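Local coordinates for hypothetical protein Atu2684 (Agrobacterium tumefaciens, PDB 2AXO) that is of unknown function but has a thioredoxin-like domain with a CXXC disulfide, consistent with thiol-disulfide chemistry, at residues L108-Y114 and R123-K127; V46-T50 and R100-Y104; V229-G233 and I255-N259. One frame throughout, in Å; residues are numbered along the deposited sequence.

Contact 1 (L108-Y114 and R123-K127)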
loop_
_atom_site.group_PDB
_atom_site.type_symbol
_atom_site.label_atom_id
_atom_site.label_comp_id
_atom_site.label_asym_id
_atom_site.label_seq_id
_atom_site.Cartn_x
_atom_site.Cartn_y
_atom_site.Cartn_z
ATOM N N LEU A 108 -12.567 -3.017 -7.357
ATOM C CA LEU A 108 -13.037 -1.863 -8.119
ATOM C C LEU A 108 -12.314 -1.699 -9.458
ATOM O O LEU A 108 -12.632 -0.802 -10.234
ATOM C CB LEU A 108 -12.887 -0.587 -7.284
ATOM C CG LEU A 108 -13.698 -0.563 -5.979
ATOM C CD1 LEU A 108 -13.419 0.731 -5.229
ATOM C CD2 LEU A 108 -15.188 -0.694 -6.284
ATOM N N GLY A 109 -11.348 -2.573 -9.720
ATOM C CA GLY A 109 -10.609 -2.509 -10.969
ATOM C C GLY A 109 -9.613 -1.367 -11.070
ATOM O O GLY A 109 -9.189 -1.009 -12.173
ATOM N N ARG A 110 -9.228 -0.791 -9.934
ATOM C CA ARG A 110 -8.269 0.316 -9.931
ATOM C C ARG A 110 -6.828 -0.193 -9.878
ATOM O O ARG A 110 -6.595 -1.373 -9.625
ATOM C CB ARG A 110 -8.547 1.246 -8.746
ATOM C CG ARG A 110 -10.002 1.678 -8.640
ATOM C CD ARG A 110 -10.194 2.797 -7.626
ATOM N NE ARG A 110 -9.720 4.078 -8.143
ATOM C CZ ARG A 110 -8.671 4.743 -7.672
ATOM N NH1 ARG A 110 -7.968 4.255 -6.657
ATOM N NH2 ARG A 110 -8.321 5.898 -8.220
ATOM N N ASN A 111 -5.859 0.688 -10.122
ATOM C CA ASN A 111 -4.457 0.272 -10.093
ATOM C C ASN A 111 -3.654 0.977 -9.008
ATOM O O ASN A 111 -2.423 1.038 -9.072
ATOM C CB ASN A 111 -3.793 0.522 -11.449
ATOM C CG ASN A 111 -3.470 1.984 -11.677
ATOM O OD1 ASN A 111 -4.346 2.843 -11.598
ATOM N ND2 ASN A 111 -2.206 2.274 -11.962
ATOM N N GLY A 112 -4.349 1.517 -8.015
ATOM C CA GLY A 112 -3.665 2.201 -6.934
ATOM C C GLY A 112 -4.582 2.527 -5.775
ATOM O O GLY A 112 -5.781 2.258 -5.829
ATOM N N VAL A 113 -4.007 3.091 -4.718
ATOM C CA VAL A 113 -4.766 3.490 -3.539
ATOM C C VAL A 113 -4.339 4.901 -3.151
ATOM O O VAL A 113 -3.259 5.365 -3.525
ATOM C CB VAL A 113 -4.502 2.563 -2.319
ATOM C CG1 VAL A 113 -5.043 1.167 -2.585
ATOM C CG2 VAL A 113 -3.008 2.513 -2.012
ATOM N N TYR A 114 -5.194 5.578 -2.396
ATOM C CA TYR A 114 -4.902 6.927 -1.944
ATOM C C TYR A 114 -5.687 7.190 -0.667
ATOM O O TYR A 114 -6.570 6.415 -0.303
ATOM C CB TYR A 114 -5.313 7.956 -3.008
ATOM C CG TYR A 114 -6.805 8.022 -3.282
ATOM C CD1 TYR A 114 -7.401 7.211 -4.250
ATOM C CD2 TYR A 114 -7.622 8.883 -2.555
ATOM C CE1 TYR A 114 -8.780 7.263 -4.483
ATOM C CE2 TYR A 114 -8.996 8.938 -2.777
ATOM C CZ TYR A 114 -9.569 8.129 -3.739
ATOM O OH TYR A 114 -10.930 8.189 -3.953
ATOM N N ARG A 123 -19.253 -0.842 -2.854
ATOM C CA ARG A 123 -19.479 -0.784 -4.307
ATOM C C ARG A 123 -18.691 0.247 -5.120
ATOM O O ARG A 123 -18.459 0.035 -6.308
ATOM C CB ARG A 123 -20.970 -0.532 -4.593
ATOM C CG ARG A 123 -21.928 -1.640 -4.188
ATOM C CD ARG A 123 -23.378 -1.202 -4.416
ATOM N NE ARG A 123 -24.340 -2.241 -4.054
ATOM C CZ ARG A 123 -24.676 -3.266 -4.832
ATOM N NH1 ARG A 123 -24.135 -3.395 -6.032
ATOM N NH2 ARG A 123 -25.550 -4.173 -4.403
ATOM N N ASP A 124 -18.296 1.358 -4.504
ATOM C CA ASP A 124 -17.575 2.399 -5.232
ATOM C C ASP A 124 -16.742 3.259 -4.285
ATOM O O ASP A 124 -16.882 3.167 -3.064
ATOM C CB ASP A 124 -18.581 3.280 -5.977
ATOM C CG ASP A 124 -17.943 4.089 -7.100
ATOM O OD1 ASP A 124 -18.634 4.965 -7.658
ATOM O OD2 ASP A 124 -16.767 3.847 -7.427
ATOM N N HIS A 125 -15.892 4.110 -4.852
ATOM C CA HIS A 125 -15.040 4.978 -4.049
ATOM C C HIS A 125 -15.261 6.447 -4.389
ATOM O O HIS A 125 -15.704 6.786 -5.488
ATOM C CB HIS A 125 -13.571 4.612 -4.270
ATOM C CG HIS A 125 -13.007 5.135 -5.552
ATOM N ND1 HIS A 125 -12.191 6.246 -5.606
ATOM C CD2 HIS A 125 -13.175 4.728 -6.833
ATOM C CE1 HIS A 125 -11.884 6.502 -6.865
ATOM N NE2 HIS A 125 -12.469 5.597 -7.630
ATOM N N VAL A 126 -14.955 7.313 -3.429
ATOM C CA VAL A 126 -15.105 8.753 -3.591
ATOM C C VAL A 126 -14.163 9.457 -2.625
ATOM O O VAL A 126 -13.727 8.865 -1.636
ATOM C CB VAL A 126 -16.543 9.217 -3.263
ATOM C CG1 VAL A 126 -17.528 8.676 -4.287
ATOM C CG2 VAL A 126 -16.922 8.758 -1.868
ATOM N N LYS A 127 -13.840 10.713 -2.917
ATOM C CA LYS A 127 -12.972 11.481 -2.034
ATOM C C LYS A 127 -13.594 11.450 -0.645
ATOM O O LYS A 127 -14.798 11.656 -0.494
ATOM C CB LYS A 127 -12.865 12.933 -2.504
ATOM C CG LYS A 127 -11.903 13.175 -3.651
ATOM C CD LYS A 127 -12.333 12.487 -4.930
ATOM C CE LYS A 127 -11.558 13.040 -6.123
ATOM N NZ LYS A 127 -10.083 12.975 -5.920
#
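H125 is met by three side chains: R110 over one face of its imidazole, Y114 at the ring edge and L108 beside its CB. This happens at the edge of a thioredoxin-like domain, where helix 95-107 ends in a Schellman motif at G109 and the chain that follows passes the outer strand 124-127. The imidazole is directed at this chain by a chi1 of 78°, setting CG between the backbone N and the carbonyl carbon. R110 bends at chi3, and its CD sits over the imidazole in a CH-pi contact, 3.9 Å from the ring centroid of H125. Its NE is close to NE2 of H125, but the angle is too poor for a hydrogen bond. Y114 comes in roughly at right angles to H125; the two rings meet rim to rim, planes 69° apart. L108 extends CD1 to within 4.0 Å of CB of H125, while its CD2 reaches the backbone carbonyl of R123. The backbone of G112 to Y114 pairs antiparallel with a strand of the second subunit. The one hydrogen bond between the segments joins OH of Y114 to ND1 of H125, 2.8 Å apart, and either could be the donor.

Contact 2 (V46-T50 and R100-Y104)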
loop_
_atom_site.group_PDB
_atom_site.type_symbol
_atom_site.label_atom_id
_atom_site.label_comp_id
_atom_site.label_asym_id
_atom_site.label_seq_id
_atom_site.Cartn_x
_atom_site.Cartn_y
_atom_site.Cartn_z
ATOM N N VAL A 46 -20.265 3.630 4.971
ATOM C CA VAL A 46 -19.163 4.496 4.561
ATOM C C VAL A 46 -17.891 4.068 5.283
ATOM O O VAL A 46 -17.784 4.203 6.493
ATOM C CB VAL A 46 -19.462 5.982 4.887
ATOM C CG1 VAL A 46 -18.252 6.849 4.539
ATOM C CG2 VAL A 46 -20.679 6.441 4.097
ATOM N N GLU A 47 -16.941 3.536 4.520
ATOM C CA GLU A 47 -15.674 3.084 5.060
ATOM C C GLU A 47 -14.580 4.018 4.596
ATOM O O GLU A 47 -14.243 4.061 3.416
ATOM C CB GLU A 47 -15.380 1.664 4.588
ATOM C CG GLU A 47 -16.330 0.643 5.164
ATOM C CD GLU A 47 -16.119 -0.733 4.582
ATOM O OE1 GLU A 47 -16.452 -0.924 3.396
ATOM O OE2 GLU A 47 -15.605 -1.605 5.313
ATOM N N LEU A 48 -14.032 4.772 5.540
ATOM C CA LEU A 48 -12.985 5.735 5.238
ATOM C C LEU A 48 -11.591 5.217 5.550
ATOM O O LEU A 48 -11.330 4.731 6.652
ATOM C CB LEU A 48 -13.232 7.011 6.043
ATOM C CG LEU A 48 -12.139 8.079 6.042
ATOM C CD1 LEU A 48 -12.107 8.786 4.693
ATOM C CD2 LEU A 48 -12.414 9.075 7.161
ATOM N N PHE A 49 -10.699 5.313 4.570
ATOM C CA PHE A 49 -9.314 4.912 4.765
ATOM C C PHE A 49 -8.579 6.227 4.938
ATOM O O PHE A 49 -8.621 7.104 4.072
ATOM C CB PHE A 49 -8.813 4.102 3.570
ATOM C CG PHE A 49 -9.513 2.783 3.436
ATOM C CD1 PHE A 49 -10.750 2.697 2.800
ATOM C CD2 PHE A 49 -9.002 1.648 4.063
ATOM C CE1 PHE A 49 -11.474 1.501 2.799
ATOM C CE2 PHE A 49 -9.717 0.451 4.067
ATOM C CZ PHE A 49 -10.956 0.377 3.436
ATOM N N THR A 50 -7.923 6.360 6.086
ATOM C CA THR A 50 -7.249 7.597 6.447
ATOM C C THR A 50 -6.002 7.300 7.271
ATOM O O THR A 50 -5.591 6.155 7.388
ATOM C CB THR A 50 -8.225 8.459 7.288
ATOM O OG1 THR A 50 -7.597 9.680 7.692
ATOM C CG2 THR A 50 -8.680 7.677 8.522
ATOM N N ARG A 100 -7.184 -4.327 3.385
ATOM C CA ARG A 100 -8.593 -4.225 3.017
ATOM C C ARG A 100 -8.737 -3.180 1.913
ATOM O O ARG A 100 -9.503 -3.373 0.974
ATOM C CB ARG A 100 -9.456 -3.856 4.233
ATOM C CG ARG A 100 -10.960 -3.794 3.945
ATOM C CD ARG A 100 -11.748 -3.747 5.250
ATOM N NE ARG A 100 -13.200 -3.634 5.067
ATOM C CZ ARG A 100 -13.987 -4.611 4.623
ATOM N NH1 ARG A 100 -13.478 -5.795 4.298
ATOM N NH2 ARG A 100 -15.290 -4.415 4.531
ATOM N N GLN A 101 -8.000 -2.075 2.005
ATOM C CA GLN A 101 -8.101 -1.073 0.955
ATOM C C GLN A 101 -7.574 -1.669 -0.357
ATOM O O GLN A 101 -8.042 -1.305 -1.434
ATOM C CB GLN A 101 -7.328 0.197 1.321
ATOM C CG GLN A 101 -7.453 1.314 0.292
ATOM C CD GLN A 101 -6.727 2.579 0.720
ATOM O OE1 GLN A 101 -5.657 2.517 1.326
ATOM N NE2 GLN A 101 -7.296 3.732 0.385
ATOM N N TYR A 102 -6.611 -2.588 -0.266
ATOM C CA TYR A 102 -6.074 -3.237 -1.466
ATOM C C TYR A 102 -7.152 -4.131 -2.067
ATOM O O TYR A 102 -7.325 -4.189 -3.286
ATOM C CB TYR A 102 -4.851 -4.105 -1.139
ATOM C CG TYR A 102 -3.650 -3.349 -0.633
ATOM C CD1 TYR A 102 -3.378 -2.055 -1.072
ATOM C CD2 TYR A 102 -2.748 -3.951 0.243
ATOM C CE1 TYR A 102 -2.238 -1.378 -0.651
ATOM C CE2 TYR A 102 -1.603 -3.283 0.664
ATOM C CZ TYR A 102 -1.356 -1.996 0.208
ATOM O OH TYR A 102 -0.211 -1.340 0.597
ATOM N N GLY A 103 -7.866 -4.839 -1.200
ATOM C CA GLY A 103 -8.926 -5.715 -1.658
ATOM C C GLY A 103 -9.934 -4.927 -2.462
ATOM O O GLY A 103 -10.412 -5.384 -3.502
ATOM N N TYR A 104 -10.265 -3.735 -1.974
ATOM C CA TYR A 104 -11.209 -2.877 -2.664
ATOM C C TYR A 104 -10.622 -2.369 -3.972
ATOM O O TYR A 104 -11.321 -2.303 -4.986
ATOM C CB TYR A 104 -11.621 -1.699 -1.775
ATOM C CG TYR A 104 -12.768 -2.023 -0.837
ATOM C CD1 TYR A 104 -13.945 -2.590 -1.322
ATOM C CD2 TYR A 104 -12.686 -1.738 0.527
ATOM C CE1 TYR A 104 -15.018 -2.866 -0.470
ATOM C CE2 TYR A 104 -13.750 -2.009 1.390
ATOM C CZ TYR A 104 -14.911 -2.570 0.887
ATOM O OH TYR A 104 -15.970 -2.824 1.730
#
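F49 lays its ring against the side chain of Q101. CB of Q101 is over one face of the phenyl, 3.9 Å from the ring centroid of F49 in a CH-pi contact, and the two side chains run past each other in opposite directions. The plane of the Q101 amide is only 16° from that of the ring; its OE1 is held by Y82 and its NE2 by Q117 and by O of Y114. CZ of F49 also lies 4.0 Å from CD2 of Y104. Strand 45-50 is central in the thioredoxin-like sheet and leads toward the C54–C57 disulfide, and helix 95-107 packs on it here. Two residues earlier on the strand, the buried carboxylate of E47 divides its oxygens between two partners. R100 grips OE2 side-on in a salt bridge, with NH2 of R100 2.9 Å from OE2 of E47 and NE of R100 3.2 Å from the same oxygen. The NH2 bond uses the syn lone pair, whereas NE arrives 32° out of the carboxylate plane. The other oxygen, OE1 of E47, takes a weak hydrogen bond from OH of Y104 at 2.6 Å. Q239 also bonds both NH2 of R100 and OH of Y104.

Contact 3 (V229-G233 and I255-N259)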
loop_
_atom_site.group_PDB
_atom_site.type_symbol
_atom_site.label_atom_id
_atom_site.label_comp_id
_atom_site.label_asym_id
_atom_site.label_seq_id
_atom_site.Cartn_x
_atom_site.Cartn_y
_atom_site.Cartn_z
ATOM N N VAL A 229 -16.326 -5.604 21.746
ATOM C CA VAL A 229 -17.302 -4.595 21.362
ATOM C C VAL A 229 -17.352 -3.503 22.435
ATOM O O VAL A 229 -17.501 -2.321 22.124
ATOM C CB VAL A 229 -18.716 -5.204 21.179
ATOM C CG1 VAL A 229 -19.681 -4.139 20.698
ATOM C CG2 VAL A 229 -18.663 -6.364 20.183
ATOM N N LYS A 230 -17.209 -3.901 23.698
ATOM C CA LYS A 230 -17.240 -2.958 24.810
ATOM C C LYS A 230 -16.113 -1.930 24.775
ATOM O O LYS A 230 -16.187 -0.906 25.451
ATOM C CB LYS A 230 -17.209 -3.725 26.137
ATOM C CG LYS A 230 -18.523 -4.388 26.493
ATOM C CD LYS A 230 -19.588 -3.349 26.803
ATOM C CE LYS A 230 -20.923 -4.005 27.113
ATOM N NZ LYS A 230 -21.965 -2.991 27.441
ATOM N N LYS A 231 -15.066 -2.204 24.000
ATOM C CA LYS A 231 -13.944 -1.273 23.885
ATOM C C LYS A 231 -14.339 -0.089 23.007
ATOM O O LYS A 231 -13.602 0.889 22.891
ATOM C CB LYS A 231 -12.719 -1.967 23.271
ATOM C CG LYS A 231 -11.974 -2.900 24.217
ATOM C CD LYS A 231 -10.846 -3.644 23.500
ATOM C CE LYS A 231 -9.790 -2.697 22.943
ATOM N NZ LYS A 231 -8.702 -3.448 22.252
ATOM N N GLY A 232 -15.511 -0.188 22.390
ATOM C CA GLY A 232 -15.995 0.868 21.522
ATOM C C GLY A 232 -17.276 0.378 20.886
ATOM O O GLY A 232 -18.373 0.672 21.358
ATOM N N GLY A 233 -17.136 -0.389 19.814
ATOM C CA GLY A 233 -18.303 -0.928 19.155
ATOM C C GLY A 233 -17.881 -1.816 18.014
ATOM O O GLY A 233 -16.701 -2.134 17.856
ATOM N N ILE A 255 -24.722 -1.550 13.340
ATOM C CA ILE A 255 -23.702 -1.159 14.290
ATOM C C ILE A 255 -24.206 -1.455 15.687
ATOM O O ILE A 255 -25.376 -1.253 15.997
ATOM C CB ILE A 255 -23.346 0.338 14.209
ATOM C CG1 ILE A 255 -22.450 0.589 12.992
ATOM C CG2 ILE A 255 -22.620 0.773 15.495
ATOM C CD1 ILE A 255 -21.949 2.015 12.867
ATOM N N LEU A 256 -23.312 -1.971 16.513
ATOM C CA LEU A 256 -23.625 -2.278 17.893
ATOM C C LEU A 256 -22.606 -1.503 18.708
ATOM O O LEU A 256 -21.403 -1.724 18.567
ATOM C CB LEU A 256 -23.470 -3.780 18.161
ATOM C CG LEU A 256 -23.658 -4.214 19.618
ATOM C CD1 LEU A 256 -25.027 -3.759 20.111
ATOM C CD2 LEU A 256 -23.532 -5.730 19.737
ATOM N N LEU A 257 -23.070 -0.575 19.537
ATOM C CA LEU A 257 -22.140 0.193 20.356
ATOM C C LEU A 257 -21.979 -0.478 21.708
ATOM O O LEU A 257 -22.921 -1.074 22.228
ATOM C CB LEU A 257 -22.632 1.630 20.556
ATOM C CG LEU A 257 -22.676 2.527 19.319
ATOM C CD1 LEU A 257 -23.138 3.919 19.726
ATOM C CD2 LEU A 257 -21.301 2.583 18.671
ATOM N N GLY A 258 -20.777 -0.382 22.267
ATOM C CA GLY A 258 -20.512 -0.983 23.559
ATOM C C GLY A 258 -21.408 -0.396 24.633
ATOM O O GLY A 258 -21.845 -1.099 25.540
ATOM N N ASN A 259 -21.678 0.900 24.531
ATOM C CA ASN A 259 -22.540 1.565 25.494
ATOM C C ASN A 259 -24.002 1.320 25.151
ATOM O O ASN A 259 -24.501 1.825 24.149
ATOM C CB ASN A 259 -22.261 3.066 25.509
ATOM C CG ASN A 259 -23.303 3.832 26.285
ATOM O OD1 ASN A 259 -23.811 3.349 27.292
ATOM N ND2 ASN A 259 -23.622 5.037 25.828
HETATM O O HOH W 1 -19.884 2.728 22.791
#
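G233 and L257 form an antiparallel, non-hydrogen-bonded pair, with the CA of G233 4.2 Å from the CA of L257. Just before G233 the chain makes a type I turn from V229 to G232, closed by a bond from N of G232 to O of V229. At G232 the chain leaves helical geometry after helix 223-229. The G232 carbonyl accepts from the other segment: N of G258 donates to O of G232 at 2.8 Å. A water adds a second link, donating to O of G232 and accepting from N of N259. With no side chain in between, CA of G258 comes within 3.6 Å of O of V229.

Among the side chains, K230 starts away from the other segment, but a bend at chi2 (-68°) brings its chain back over G258. Its NZ donates to O of G258 at 2.7 Å, nearly along the C=O axis. V229 meets L256 at about a right angle, CG1 of V229 lying 4.1 Å from CG of L256.

The contact ties the open end of the hairpin of strands 232-241 and 247-257 to the end of helix 223-229. V229 and L256 both pack on F156 of strand 152-156, whose ring also makes a cation-pi contact with K230, while L257 touches F179 and R181 of strand 172-186.

Contacts 1 and 2 are neighbours in the thioredoxin-like domain, their centres about 9 Å apart, and they touch where Q101 of helix 95-107 meets V113 and Y114. Both involve the sheet of strands 74-79, 45-50, 117-120 and 124-127: contact 2 at an inner strand, contact 1 at the outer strand 124-127, with its other segment at the subunit interface. Contact 3 belongs to another, antiparallel sheet beyond the centre of the chain, its own centre about 21 Å from that of contact 2 and about 29 Å from that of contact 1. Along the chain the order is contact 2, contact 1, contact 3. The hairpin of contact 3 reaches back to contact 2 through both its strands.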